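Local coordinates for protein arginine decarboxylase (Campylobacter jejuni subsp. jejuni, PDB 3NZP) that probably catalyses the pyridoxal phosphate-dependent decarboxylation of arginine to agmatine, an early step in the biosynthesis of spermidine and other polyamines, at residues Y344-I350 / N404-H410; G143-E148 / R173-P178; I31-V35 / P464-L468; D480-D484 / H527-T531; L574-I578 / I592-Y597. One frame throughout, in Å; residues are numbered along the deposited sequence.

Interaction 1. Residues Y344-I350 / N404-H410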
# COMPACT_ATOMS: atom_id res chain seq x y z
N TYR B 344 25.51 22.90 -13.15
CA TYR B 344 25.36 24.29 -13.56
C TYR B 344 26.69 25.03 -13.56
O TYR B 344 27.01 25.78 -12.64
CB TYR B 344 24.37 25.01 -12.64
CG TYR B 344 22.92 24.77 -13.01
CD1 TYR B 344 22.40 25.28 -14.20
CD2 TYR B 344 22.08 24.01 -12.19
CE1 TYR B 344 21.08 25.05 -14.57
CE2 TYR B 344 20.75 23.77 -12.55
CZ TYR B 344 20.26 24.29 -13.74
OH TYR B 344 18.95 24.06 -14.10
N ALA B 345 27.46 24.79 -14.62
CA ALA B 345 28.76 25.41 -14.78
C ALA B 345 28.61 26.69 -15.58
O ALA B 345 27.76 26.79 -16.47
CB ALA B 345 29.71 24.46 -15.50
N GLU B 346 29.44 27.67 -15.26
CA GLU B 346 29.38 28.94 -15.94
C GLU B 346 29.54 28.83 -17.46
O GLU B 346 29.00 29.66 -18.20
CB GLU B 346 30.44 29.88 -15.37
CG GLU B 346 30.21 31.34 -15.73
CD GLU B 346 31.28 32.27 -15.19
OE1 GLU B 346 31.61 32.16 -13.99
OE2 GLU B 346 31.77 33.11 -15.97
N ASN B 347 30.26 27.82 -17.93
CA ASN B 347 30.50 27.64 -19.37
C ASN B 347 29.26 27.25 -20.14
O ASN B 347 29.18 27.44 -21.35
CB ASN B 347 31.58 26.58 -19.62
CG ASN B 347 31.03 25.16 -19.55
OD1 ASN B 347 30.56 24.72 -18.50
ND2 ASN B 347 31.08 24.45 -20.68
N LYS B 348 28.29 26.70 -19.41
CA LYS B 348 27.02 26.27 -19.97
C LYS B 348 26.21 27.44 -20.51
O LYS B 348 25.16 27.26 -21.14
CB LYS B 348 26.22 25.53 -18.91
CG LYS B 348 26.78 24.17 -18.56
CD LYS B 348 26.54 23.18 -19.68
CE LYS B 348 26.98 21.80 -19.25
NZ LYS B 348 26.40 21.49 -17.92
N LEU B 349 26.70 28.65 -20.26
CA LEU B 349 26.02 29.86 -20.70
C LEU B 349 26.12 30.09 -22.20
O LEU B 349 27.21 30.28 -22.74
CB LEU B 349 26.56 31.08 -19.94
CG LEU B 349 26.22 31.16 -18.45
CD1 LEU B 349 26.94 32.35 -17.84
CD2 LEU B 349 24.71 31.30 -18.28
N ILE B 350 24.97 30.07 -22.86
CA ILE B 350 24.90 30.30 -24.30
C ILE B 350 25.12 31.80 -24.53
O ILE B 350 24.16 32.57 -24.57
CB ILE B 350 23.50 29.94 -24.89
CG1 ILE B 350 22.98 28.60 -24.33
CG2 ILE B 350 23.58 29.93 -26.40
CD1 ILE B 350 23.82 27.38 -24.67
N ASN B 404 19.86 30.18 -19.97
CA ASN B 404 20.76 31.14 -19.38
C ASN B 404 20.29 31.61 -18.02
O ASN B 404 21.06 31.62 -17.05
CB ASN B 404 20.91 32.34 -20.29
CG ASN B 404 21.68 32.01 -21.52
OD1 ASN B 404 22.68 31.27 -21.45
ND2 ASN B 404 21.25 32.55 -22.66
N ALA B 405 19.01 31.99 -17.97
CA ALA B 405 18.39 32.47 -16.76
C ALA B 405 18.56 31.49 -15.61
O ALA B 405 19.07 31.85 -14.55
CB ALA B 405 16.92 32.72 -17.02
N GLU B 406 18.15 30.25 -15.85
CA GLU B 406 18.25 29.19 -14.85
C GLU B 406 19.68 28.98 -14.35
O GLU B 406 19.92 28.88 -13.14
CB GLU B 406 17.70 27.90 -15.43
CG GLU B 406 16.21 27.95 -15.73
CD GLU B 406 15.73 26.74 -16.49
OE1 GLU B 406 14.51 26.61 -16.72
OE2 GLU B 406 16.59 25.90 -16.85
N ILE B 407 20.63 28.92 -15.28
CA ILE B 407 22.04 28.72 -14.93
C ILE B 407 22.54 29.88 -14.06
O ILE B 407 23.12 29.69 -12.98
CB ILE B 407 22.92 28.65 -16.19
CG1 ILE B 407 22.38 27.63 -17.18
CG2 ILE B 407 24.31 28.20 -15.83
CD1 ILE B 407 23.08 27.70 -18.51
N LEU B 408 22.32 31.10 -14.55
CA LEU B 408 22.74 32.31 -13.84
C LEU B 408 22.14 32.32 -12.44
O LEU B 408 22.85 32.50 -11.45
CB LEU B 408 22.29 33.56 -14.63
CG LEU B 408 23.13 33.91 -15.86
CD1 LEU B 408 22.36 34.79 -16.83
CD2 LEU B 408 24.39 34.59 -15.38
N THR B 409 20.83 32.11 -12.38
CA THR B 409 20.13 32.09 -11.12
C THR B 409 20.80 31.13 -10.16
O THR B 409 21.05 31.47 -9.01
CB THR B 409 18.69 31.67 -11.33
OG1 THR B 409 18.07 32.59 -12.24
CG2 THR B 409 17.94 31.67 -10.02
N HIS B 410 21.11 29.93 -10.65
CA HIS B 410 21.78 28.95 -9.80
C HIS B 410 23.15 29.44 -9.38
O HIS B 410 23.51 29.36 -8.21
CB HIS B 410 21.90 27.61 -10.50
CG HIS B 410 20.69 26.74 -10.33
ND1 HIS B 410 19.45 27.10 -10.81
CD2 HIS B 410 20.52 25.56 -9.69
CE1 HIS B 410 18.57 26.18 -10.47
NE2 HIS B 410 19.19 25.24 -9.79
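Tyr344 and His410 lay their rings face to face where the loop after strand 330-341 runs beside helix 399-420 of the helical bundle. The centroids are 4.0 Å apart, and the planes diverge by 30°, so the stack is tilted as well as offset: His410 CG stands above one face of the tyrosine toward its rim, and Tyr344 CE2 lies over the histidine face. His410 CB also rides over the tyrosine ring as a CH-pi donor. Rotation of the imidazole is restrained from within its own helix, because His410 ND1 donates to Glu406 O at 3.0 Å, a carbonyl that also receives the backbone N-H of His410 on the opposite face of its plane. Tyr344 is poorly ordered, so the exact tilt deserves caution.

Ile407 comes to the tyrosine at its rim, with CG1 near the ring plane and 3.8 Å from Tyr344 CD1. Leu349 slides past Ile407 in the opposite direction, bringing its CD2 to Ile407 CB at 3.8 Å, while the same methyl reaches Leu408 CG. Ile407 CD1 rests against Lys348 O and CB; the lysine's ammonium turns away to a salt bridge with Glu343. On the second subunit, Thr209 packs on both Tyr344 and Ile407, placing this contact at the dimer interface.

One turn back along the helix, Asn404 crosses Ile350 at about a right angle and holds its backbone by both ends of the amide: ND2 makes a weak bond to Ile350 O, and Ile350 N donates to Asn404 OD1 at 2.9 Å, in the carbonyl plane.

Interaction 2. Residues G143-E148 / R173-P178; sequences GFIAAE and RFKPKP
The last turns of helix 137-148 face an irregular segment, residues 173-178, with the backbones nearest at Glu148 and Pro176, whose CA atoms are 5.1 Å apart, and at Ala147 and Pro178, 5.3 Å apart. Both belong to the parallel beta/alpha-barrel that binds pyridoxal phosphate: the segment leads from helix 160-170 into barrel strand 179-183.

Pro178 crosses Phe144 at about a right angle and sets its CD over the centre of the phenyl face, 3.3 Å from the centroid and only 6° off the normal, which meets the criteria of a CH-pi contact. Arg173 slides past Phe144 in the opposite direction, its CG 3.6 Å from Phe144 CD1. Pro176 CB rests beside the first carbons of Glu148, and Ala147 CB packs near Pro178 CD. Ile166 and Ile169 of helix 160-170 also pack on Phe144.

The polar half of the contact is a salt bridge between Glu148 and Arg173. Bends at chi2 and chi3 fold the arginine chain back, so that the guanidinium presents its edge to the carboxylate, the two planes being only 11° apart. Arg173 NH2 lies within 2.6 Å of Glu148 OE1, although the position of that oxygen is less sure. Arg173 NH1 reaches Glu595 of the second subunit, so the guanidinium joins the intrachain pair to the dimer interface, where Ile592 of the second subunit packs on Ile145. More secure is the NE bond: Arg173 NE points at the syn lone pair of Glu148 OE2 across 3.1 Å.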
# COMPACT_ATOMS: atom_id res chain seq x y z
N GLY B 143 -10.41 -24.22 14.81
CA GLY B 143 -9.80 -23.82 16.07
C GLY B 143 -9.92 -24.98 17.04
O GLY B 143 -8.99 -25.30 17.79
N PHE B 144 -11.10 -25.60 16.99
CA PHE B 144 -11.42 -26.77 17.81
C PHE B 144 -10.49 -27.91 17.45
O PHE B 144 -9.93 -28.56 18.34
CB PHE B 144 -12.86 -27.21 17.55
CG PHE B 144 -13.83 -26.79 18.60
CD1 PHE B 144 -14.17 -27.65 19.64
CD2 PHE B 144 -14.40 -25.52 18.57
CE1 PHE B 144 -15.07 -27.25 20.64
CE2 PHE B 144 -15.29 -25.12 19.56
CZ PHE B 144 -15.63 -25.98 20.59
N ILE B 145 -10.32 -28.18 16.16
CA ILE B 145 -9.44 -29.30 15.85
C ILE B 145 -8.03 -29.01 16.31
O ILE B 145 -7.27 -29.93 16.61
CB ILE B 145 -9.40 -29.71 14.31
CG1 ILE B 145 -8.20 -29.11 13.64
CG2 ILE B 145 -10.65 -29.27 13.56
CD1 ILE B 145 -8.05 -29.70 12.30
N ALA B 146 -7.67 -27.73 16.40
CA ALA B 146 -6.34 -27.34 16.87
C ALA B 146 -6.22 -27.73 18.34
O ALA B 146 -5.14 -28.03 18.83
CB ALA B 146 -6.14 -25.84 16.70
N ALA B 147 -7.35 -27.71 19.03
CA ALA B 147 -7.39 -28.07 20.44
C ALA B 147 -7.23 -29.58 20.57
O ALA B 147 -6.43 -30.06 21.39
CB ALA B 147 -8.71 -27.65 21.04
N GLU B 148 -7.98 -30.31 19.75
CA GLU B 148 -7.98 -31.77 19.73
C GLU B 148 -6.61 -32.28 19.32
O GLU B 148 -6.19 -33.36 19.70
CB GLU B 148 -9.05 -32.26 18.75
CG GLU B 148 -10.43 -31.72 19.11
CD GLU B 148 -11.41 -31.71 17.95
OE1 GLU B 148 -10.98 -31.95 16.79
OE2 GLU B 148 -12.62 -31.44 18.19
N ARG B 173 -18.61 -31.13 18.61
CA ARG B 173 -17.28 -31.71 18.45
C ARG B 173 -17.01 -32.77 19.50
O ARG B 173 -17.91 -33.52 19.90
CB ARG B 173 -16.21 -30.63 18.53
CG ARG B 173 -16.35 -29.53 17.51
CD ARG B 173 -16.00 -30.02 16.13
NE ARG B 173 -14.64 -30.53 16.09
CZ ARG B 173 -14.01 -30.86 14.97
NH1 ARG B 173 -14.62 -30.72 13.80
NH2 ARG B 173 -12.76 -31.32 15.02
N PHE B 174 -15.78 -32.85 19.97
CA PHE B 174 -15.42 -33.84 20.96
C PHE B 174 -15.10 -33.23 22.31
O PHE B 174 -15.40 -32.06 22.58
CB PHE B 174 -14.24 -34.65 20.47
CG PHE B 174 -14.37 -35.06 19.04
CD1 PHE B 174 -15.44 -35.84 18.62
CD2 PHE B 174 -13.43 -34.64 18.10
CE1 PHE B 174 -15.58 -36.21 17.29
CE2 PHE B 174 -13.56 -35.00 16.76
CZ PHE B 174 -14.64 -35.78 16.36
N LYS B 175 -14.46 -34.02 23.17
CA LYS B 175 -14.11 -33.57 24.51
C LYS B 175 -13.20 -32.35 24.49
O LYS B 175 -13.52 -31.32 25.09
CB LYS B 175 -13.42 -34.70 25.28
CG LYS B 175 -13.18 -34.41 26.77
CD LYS B 175 -14.46 -34.46 27.60
CE LYS B 175 -14.19 -34.21 29.09
NZ LYS B 175 -13.64 -32.84 29.35
N PRO B 176 -12.06 -32.43 23.79
CA PRO B 176 -11.13 -31.29 23.73
C PRO B 176 -11.76 -30.03 23.14
O PRO B 176 -12.22 -30.02 21.98
CB PRO B 176 -9.98 -31.82 22.87
CG PRO B 176 -10.06 -33.32 23.06
CD PRO B 176 -11.55 -33.56 22.99
N LYS B 177 -11.82 -28.98 23.94
CA LYS B 177 -12.38 -27.72 23.47
C LYS B 177 -11.39 -26.58 23.70
O LYS B 177 -10.62 -26.58 24.67
CB LYS B 177 -13.73 -27.42 24.14
CG LYS B 177 -14.01 -28.21 25.42
CD LYS B 177 -15.41 -27.96 25.98
CE LYS B 177 -16.52 -28.39 25.01
NZ LYS B 177 -16.45 -29.85 24.66
N PRO B 178 -11.38 -25.60 22.79
CA PRO B 178 -10.46 -24.47 22.92
C PRO B 178 -10.82 -23.55 24.07
O PRO B 178 -11.92 -23.59 24.62
CB PRO B 178 -10.58 -23.78 21.57
CG PRO B 178 -11.99 -24.06 21.16
CD PRO B 178 -12.19 -25.49 21.56

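Interaction 3. Residues I31-V35 / P464-L468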
# COMPACT_ATOMS: atom_id res chain seq x y z
N ILE B 31 27.97 -5.60 7.16
CA ILE B 31 26.91 -5.89 6.20
C ILE B 31 27.45 -5.78 4.78
O ILE B 31 27.17 -6.64 3.94
CB ILE B 31 25.73 -4.91 6.41
CG1 ILE B 31 25.09 -5.15 7.77
CG2 ILE B 31 24.67 -5.13 5.36
CD1 ILE B 31 24.11 -4.09 8.17
N ILE B 32 28.24 -4.74 4.53
CA ILE B 32 28.83 -4.53 3.21
C ILE B 32 29.60 -5.75 2.73
O ILE B 32 29.70 -5.99 1.54
CB ILE B 32 29.80 -3.33 3.24
CG1 ILE B 32 30.31 -3.04 1.83
CG2 ILE B 32 30.96 -3.63 4.17
CD1 ILE B 32 29.30 -2.37 0.96
N ASP B 33 30.16 -6.52 3.67
CA ASP B 33 30.91 -7.73 3.33
C ASP B 33 29.98 -8.84 2.90
O ASP B 33 30.23 -9.54 1.91
CB ASP B 33 31.72 -8.23 4.54
CG ASP B 33 32.98 -7.42 4.80
OD1 ASP B 33 33.64 -7.70 5.83
OD2 ASP B 33 33.31 -6.52 4.00
N ILE B 34 28.90 -9.01 3.65
CA ILE B 34 27.92 -10.04 3.35
C ILE B 34 27.32 -9.74 1.99
O ILE B 34 27.14 -10.65 1.17
CB ILE B 34 26.81 -10.08 4.42
CG1 ILE B 34 27.43 -10.31 5.80
CG2 ILE B 34 25.84 -11.20 4.12
CD1 ILE B 34 26.47 -10.13 6.93
N VAL B 35 27.04 -8.47 1.73
CA VAL B 35 26.47 -8.08 0.44
C VAL B 35 27.40 -8.49 -0.68
O VAL B 35 27.01 -9.24 -1.58
CB VAL B 35 26.22 -6.56 0.35
CG1 VAL B 35 25.70 -6.20 -1.03
CG2 VAL B 35 25.21 -6.14 1.39
N PRO B 464 24.62 4.65 4.68
CA PRO B 464 25.48 3.88 3.78
C PRO B 464 26.07 2.68 4.51
O PRO B 464 26.20 2.70 5.73
CB PRO B 464 26.56 4.88 3.40
CG PRO B 464 25.85 6.19 3.51
CD PRO B 464 25.10 6.04 4.79
N LEU B 465 26.43 1.65 3.76
CA LEU B 465 26.99 0.46 4.38
C LEU B 465 28.46 0.58 4.75
O LEU B 465 28.96 -0.18 5.59
CB LEU B 465 26.79 -0.75 3.48
CG LEU B 465 25.48 -1.51 3.72
CD1 LEU B 465 24.30 -0.58 3.48
CD2 LEU B 465 25.43 -2.72 2.80
N ASP B 466 29.14 1.52 4.12
CA ASP B 466 30.56 1.72 4.37
C ASP B 466 30.92 3.18 4.13
O ASP B 466 30.05 4.02 3.88
CB ASP B 466 31.38 0.83 3.43
CG ASP B 466 31.29 1.27 1.98
OD1 ASP B 466 31.91 0.61 1.11
OD2 ASP B 466 30.61 2.29 1.70
N ARG B 467 32.22 3.46 4.19
CA ARG B 467 32.73 4.81 3.98
C ARG B 467 32.25 5.73 5.12
O ARG B 467 32.11 6.94 4.94
CB ARG B 467 32.25 5.34 2.63
CG ARG B 467 33.28 6.17 1.90
CD ARG B 467 32.71 6.69 0.60
NE ARG B 467 32.33 5.59 -0.28
CZ ARG B 467 33.08 5.11 -1.26
NH1 ARG B 467 32.64 4.10 -2.00
NH2 ARG B 467 34.27 5.66 -1.51
N LEU B 468 32.01 5.13 6.28
CA LEU B 468 31.53 5.85 7.46
C LEU B 468 32.63 6.59 8.21
O LEU B 468 32.35 7.53 8.96
CB LEU B 468 30.84 4.87 8.41
CG LEU B 468 29.55 4.28 7.84
CD1 LEU B 468 29.09 3.08 8.67
CD2 LEU B 468 28.49 5.38 7.79
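Leu465 pushes its side chain against the first turn of helix 31-40 and carries most of this apolar contact, which has no hydrogen bond across it. Taken in sequence order, the second segment begins as strand 462-464 ends, and the chain comes closest to the helix at Leu465, where Leu465 CA lies 5.4 Å from Ile32 CA.

Two parts of the leucine do the touching. Its CD2 methyl bears on two branches one helical turn apart, 3.6 Å from Ile31 CG2 and 3.7 Å from Val35 CG2; both side chains cross the leucine at about a right angle. The CB faces Ile32 instead, with Ile32 CD1 at 3.9 Å. Ile32 has its CG1 branch anti to the backbone N (chi1 -175°), and this carries CD1 across toward the loop. Next in line is Asp466, whose OD1 comes to 4.0 Å from Ile32 CD1, a van der Waals approach without polar character. After Asp466 the chain departs from the helix, and Arg467 forms a salt bridge with Glu507.

Ile31 and Leu465 both share backbone hydrogen bonds with Val21, which belongs to the small two-stranded sheet of 14-16 and 21-23. Helix 31-40 is packed onto the mixed sheet through two of its strands: Phe510 of strand 510-513 touches Ile32, Val35 and Leu465, while Ile333 of strand 330-341 meets Ile31, Val35 and Leu465.

Interaction 4. Residues D480-D484 / H527-T531; sequences DITCD and HNLFT
Two rings of residues 527-531, His527 and Phe530, meet residues 481-484 in different ways. The imidazole of His527 turns its edge to them: near the ring plane lie Thr482 CG2, 3.9 Å from CD2 of the histidine, and Asp484 CB, 4.1 Å from its NE2. The histidine also stacks on the ring of Phe447. Phe530 is met obliquely, neither squarely on a face nor in plane: the carbonyl oxygen of Ile481 lies 3.6 Å from Phe530 CZ, and the CD1 methyl of Ile481 comes 3.8 Å from Phe530 CE2. Tyr605 meets the same phenyl ring with planes at about 40°.

No hydrogen bond crosses between the segments, so they meet through van der Waals contacts alone. Thr482, with CG2 anti to its own nitrogen (chi1 -62° for OG1), sets that methyl against both His527 and Asn528, whose OD1 lies 3.9 Å away. The same amide oxygen stands 4.1 Å from Cys483 SG. The polar partner of the Asp484 carboxylate lies outside the segments: OD1 accepts from the backbone N of Asp486. Each segment is bent by an inverse gamma turn, centred on Ile481 and on Asn528.

Cys483 is the predicted proton donor, and its side chain comes to about 3 Å from a bound pyridoxal phosphate at nearest atoms. Lys86 of the second subunit packs on His527 and Asn528, consistent with the family's active sites, which form between subunits. The two loops leave strands 479-480 and 510-513 of the mixed sheet, the second of them running on into strand 534-540, and Thr559 of helix 556-562 touches Leu529 and Thr531.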
# COMPACT_ATOMS: atom_id res chain seq x y z
N ASP B 480 13.90 5.98 -5.78
CA ASP B 480 13.97 4.68 -6.44
C ASP B 480 13.73 4.77 -7.94
O ASP B 480 13.36 5.81 -8.47
CB ASP B 480 12.96 3.72 -5.81
CG ASP B 480 11.53 4.01 -6.24
OD1 ASP B 480 10.62 3.27 -5.80
OD2 ASP B 480 11.32 4.97 -7.02
N ILE B 481 13.95 3.65 -8.63
CA ILE B 481 13.78 3.58 -10.07
C ILE B 481 12.32 3.37 -10.43
O ILE B 481 11.89 2.25 -10.69
CB ILE B 481 14.62 2.45 -10.66
CG1 ILE B 481 14.35 1.16 -9.87
CG2 ILE B 481 16.10 2.82 -10.62
CD1 ILE B 481 14.90 -0.12 -10.50
N THR B 482 11.55 4.45 -10.43
CA THR B 482 10.13 4.37 -10.77
C THR B 482 9.68 5.67 -11.43
O THR B 482 10.17 6.75 -11.09
CB THR B 482 9.27 4.14 -9.50
OG1 THR B 482 9.63 2.88 -8.91
CG2 THR B 482 7.80 4.11 -9.86
N CYS B 483 8.76 5.55 -12.39
CA CYS B 483 8.24 6.72 -13.09
C CYS B 483 7.61 7.66 -12.07
O CYS B 483 8.01 8.83 -11.95
CB CYS B 483 7.18 6.29 -14.10
SG CYS B 483 7.72 5.00 -15.21
N ASP B 484 6.63 7.12 -11.35
CA ASP B 484 5.90 7.85 -10.32
C ASP B 484 6.83 8.65 -9.43
O ASP B 484 7.68 8.10 -8.73
CB ASP B 484 5.09 6.88 -9.45
CG ASP B 484 4.44 7.56 -8.25
OD1 ASP B 484 3.74 8.58 -8.44
OD2 ASP B 484 4.63 7.08 -7.12
N HIS B 527 4.58 -2.25 -7.10
CA HIS B 527 4.22 -1.23 -8.08
C HIS B 527 4.39 -1.65 -9.56
O HIS B 527 3.59 -2.44 -10.08
CB HIS B 527 4.99 0.05 -7.78
CG HIS B 527 4.19 1.29 -8.03
ND1 HIS B 527 2.90 1.45 -7.59
CD2 HIS B 527 4.51 2.43 -8.69
CE1 HIS B 527 2.45 2.63 -7.97
NE2 HIS B 527 3.40 3.24 -8.64
N ASN B 528 5.41 -1.13 -10.24
CA ASN B 528 5.61 -1.48 -11.65
C ASN B 528 6.12 -2.91 -11.82
O ASN B 528 7.12 -3.15 -12.50
CB ASN B 528 6.60 -0.51 -12.31
CG ASN B 528 6.05 0.90 -12.41
OD1 ASN B 528 6.74 1.82 -12.86
ND2 ASN B 528 4.80 1.08 -12.00
N LEU B 529 5.42 -3.86 -11.21
CA LEU B 529 5.76 -5.29 -11.26
C LEU B 529 7.11 -5.63 -10.64
O LEU B 529 7.60 -6.75 -10.83
CB LEU B 529 5.71 -5.81 -12.71
CG LEU B 529 4.30 -6.01 -13.27
CD1 LEU B 529 4.32 -6.47 -14.72
CD2 LEU B 529 3.58 -7.03 -12.40
N PHE B 530 7.72 -4.70 -9.91
CA PHE B 530 9.00 -4.99 -9.28
C PHE B 530 8.72 -5.96 -8.14
O PHE B 530 8.26 -5.56 -7.07
CB PHE B 530 9.66 -3.71 -8.72
CG PHE B 530 10.19 -2.78 -9.78
CD1 PHE B 530 9.46 -1.67 -10.19
CD2 PHE B 530 11.41 -3.04 -10.41
CE1 PHE B 530 9.93 -0.83 -11.21
CE2 PHE B 530 11.89 -2.22 -11.43
CZ PHE B 530 11.15 -1.11 -11.83
N THR B 531 8.98 -7.25 -8.38
CA THR B 531 8.70 -8.26 -7.36
C THR B 531 9.65 -8.21 -6.17
O THR B 531 10.69 -7.55 -6.21
CB THR B 531 8.76 -9.69 -7.94
OG1 THR B 531 10.10 -10.01 -8.32
CG2 THR B 531 7.82 -9.81 -9.15

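Interaction 5. Residues L574-I578 / I592-Y597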
# COMPACT_ATOMS: atom_id res chain seq x y z
N LEU B 574 5.86 -13.84 -29.03
CA LEU B 574 7.13 -13.11 -29.11
C LEU B 574 8.06 -13.74 -30.14
O LEU B 574 8.69 -13.06 -30.95
CB LEU B 574 7.84 -13.10 -27.77
CG LEU B 574 7.32 -12.03 -26.82
CD1 LEU B 574 8.13 -12.10 -25.55
CD2 LEU B 574 7.43 -10.65 -27.47
N ASN B 575 8.13 -15.06 -30.09
CA ASN B 575 8.98 -15.79 -30.99
C ASN B 575 8.54 -15.56 -32.43
O ASN B 575 9.37 -15.34 -33.31
CB ASN B 575 8.89 -17.27 -30.68
CG ASN B 575 10.18 -17.95 -30.93
OD1 ASN B 575 11.00 -18.09 -30.02
ND2 ASN B 575 10.41 -18.36 -32.18
N GLU B 576 7.23 -15.62 -32.63
CA GLU B 576 6.63 -15.42 -33.94
C GLU B 576 6.89 -14.02 -34.50
O GLU B 576 7.34 -13.87 -35.65
CB GLU B 576 5.13 -15.72 -33.82
CG GLU B 576 4.29 -15.33 -35.01
CD GLU B 576 3.79 -13.90 -34.92
OE1 GLU B 576 3.01 -13.61 -33.98
OE2 GLU B 576 4.18 -13.08 -35.77
N ARG B 577 6.65 -12.98 -33.70
CA ARG B 577 6.87 -11.62 -34.17
C ARG B 577 8.29 -11.38 -34.66
O ARG B 577 8.51 -10.63 -35.62
CB ARG B 577 6.52 -10.61 -33.09
CG ARG B 577 5.04 -10.55 -32.86
CD ARG B 577 4.63 -9.39 -31.98
NE ARG B 577 3.19 -9.19 -32.10
CZ ARG B 577 2.46 -8.47 -31.26
NH1 ARG B 577 3.03 -7.86 -30.24
NH2 ARG B 577 1.15 -8.35 -31.46
N ILE B 578 9.26 -12.01 -34.01
CA ILE B 578 10.63 -11.84 -34.43
C ILE B 578 10.84 -12.56 -35.75
O ILE B 578 11.48 -12.04 -36.67
CB ILE B 578 11.60 -12.41 -33.39
CG1 ILE B 578 11.38 -11.69 -32.07
CG2 ILE B 578 13.03 -12.24 -33.86
CD1 ILE B 578 12.38 -12.09 -31.00
N ILE B 592 18.56 -12.16 -31.97
CA ILE B 592 17.50 -11.51 -31.18
C ILE B 592 16.92 -12.52 -30.20
O ILE B 592 16.78 -12.25 -29.01
CB ILE B 592 16.35 -10.99 -32.09
CG1 ILE B 592 16.91 -10.07 -33.17
CG2 ILE B 592 15.33 -10.20 -31.26
CD1 ILE B 592 17.61 -8.85 -32.62
N LEU B 593 16.57 -13.70 -30.71
CA LEU B 593 16.01 -14.75 -29.87
C LEU B 593 16.86 -15.02 -28.65
O LEU B 593 16.36 -15.08 -27.53
CB LEU B 593 15.87 -16.05 -30.66
CG LEU B 593 14.48 -16.29 -31.24
CD1 LEU B 593 14.54 -17.43 -32.26
CD2 LEU B 593 13.50 -16.61 -30.10
N GLY B 594 18.16 -15.19 -28.87
CA GLY B 594 19.07 -15.46 -27.78
C GLY B 594 18.97 -14.44 -26.66
O GLY B 594 18.96 -14.79 -25.48
N GLU B 595 18.92 -13.16 -27.04
CA GLU B 595 18.83 -12.08 -26.07
C GLU B 595 17.47 -12.11 -25.41
O GLU B 595 17.36 -12.15 -24.19
CB GLU B 595 19.02 -10.75 -26.78
CG GLU B 595 20.30 -10.67 -27.55
CD GLU B 595 20.42 -9.37 -28.33
OE1 GLU B 595 19.55 -9.11 -29.18
OE2 GLU B 595 21.39 -8.61 -28.08
N LEU B 596 16.43 -12.10 -26.22
CA LEU B 596 15.08 -12.12 -25.68
C LEU B 596 14.91 -13.18 -24.59
O LEU B 596 14.31 -12.92 -23.54
CB LEU B 596 14.08 -12.38 -26.81
CG LEU B 596 12.62 -12.20 -26.43
CD1 LEU B 596 12.39 -10.77 -25.94
CD2 LEU B 596 11.77 -12.49 -27.64
N TYR B 597 15.45 -14.38 -24.81
CA TYR B 597 15.32 -15.46 -23.84
C TYR B 597 16.13 -15.21 -22.59
O TYR B 597 15.78 -15.68 -21.51
CB TYR B 597 15.68 -16.80 -24.49
CG TYR B 597 14.52 -17.43 -25.23
CD1 TYR B 597 13.80 -16.70 -26.20
CD2 TYR B 597 14.10 -18.74 -24.94
CE1 TYR B 597 12.69 -17.25 -26.87
CE2 TYR B 597 12.99 -19.31 -25.60
CZ TYR B 597 12.29 -18.56 -26.55
OH TYR B 597 11.19 -19.11 -27.20
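Apolar contacts centre on Ile578, whose CD1 reaches over to the other helix and meets two side chains one turn apart. It lies 3.5 Å from Ile592 CG2 and 3.4 Å from Leu596 CD2. With CG1 anti to the carbonyl carbon (chi1 -59°), the isoleucine sends CD1 to both of these partners, while its second branch, CG2, stays 4.0 Å from Ile592 CB. Ile578 and Leu596 slide past each other in opposite directions, whereas Ile578 and Ile592 meet at a slant. A turn earlier, Leu574 adds its CB, 4.0 Å from Leu596 CD2, so that this one methyl of Leu596 serves both residues of the first helix.

The backbone geometry identifies the motif as a helical hairpin near the C-terminus: helices 567-579 and 586-600 run nearly antiparallel, their short segments inclined at 154° with axes 10.8 Å apart at closest approach. At this spacing side chains, not backbones, make the contact. The nearest CA atoms, those of Asn575 and Leu593, are still 7.2 Å apart.

Both helices also touch the second subunit. Ile145 of the second subunit packs on Leu596 and Met149 of the second subunit on Ile578, while Arg577 NH1 donates to Met120 O there; the hairpin thus lies against the partner's barrel.

The one hydrogen bond between the two segments joins Tyr597 and Asn575, where the amide and phenol planes stand nearly perpendicular, 84° apart, and Tyr597 OH donates to Asn575 OD1 over 3.0 Å, tilted from the carbonyl plane.

In the fold
Along the chain, interaction 3 opens first and closes late, bringing residues 31-35 to 464-468; interactions 2 and 1 fall within the span between, and interactions 4 and 5 follow it. Interaction 2 belongs to the beta/alpha-barrel, interaction 1 to the helical bundle, and their centres lie about 77 Å apart on opposite sides of the chain's centre. Interactions 3 and 4 both border the mixed sheet, centres about 25 Å apart; interaction 4, beside the cofactor, is likewise about 25 Å from interaction 5. All but interaction 3 touch the second subunit, and residues of interaction 2 meet those of interaction 5 of the second subunit, so the hairpin of one subunit packs on the barrel of the other.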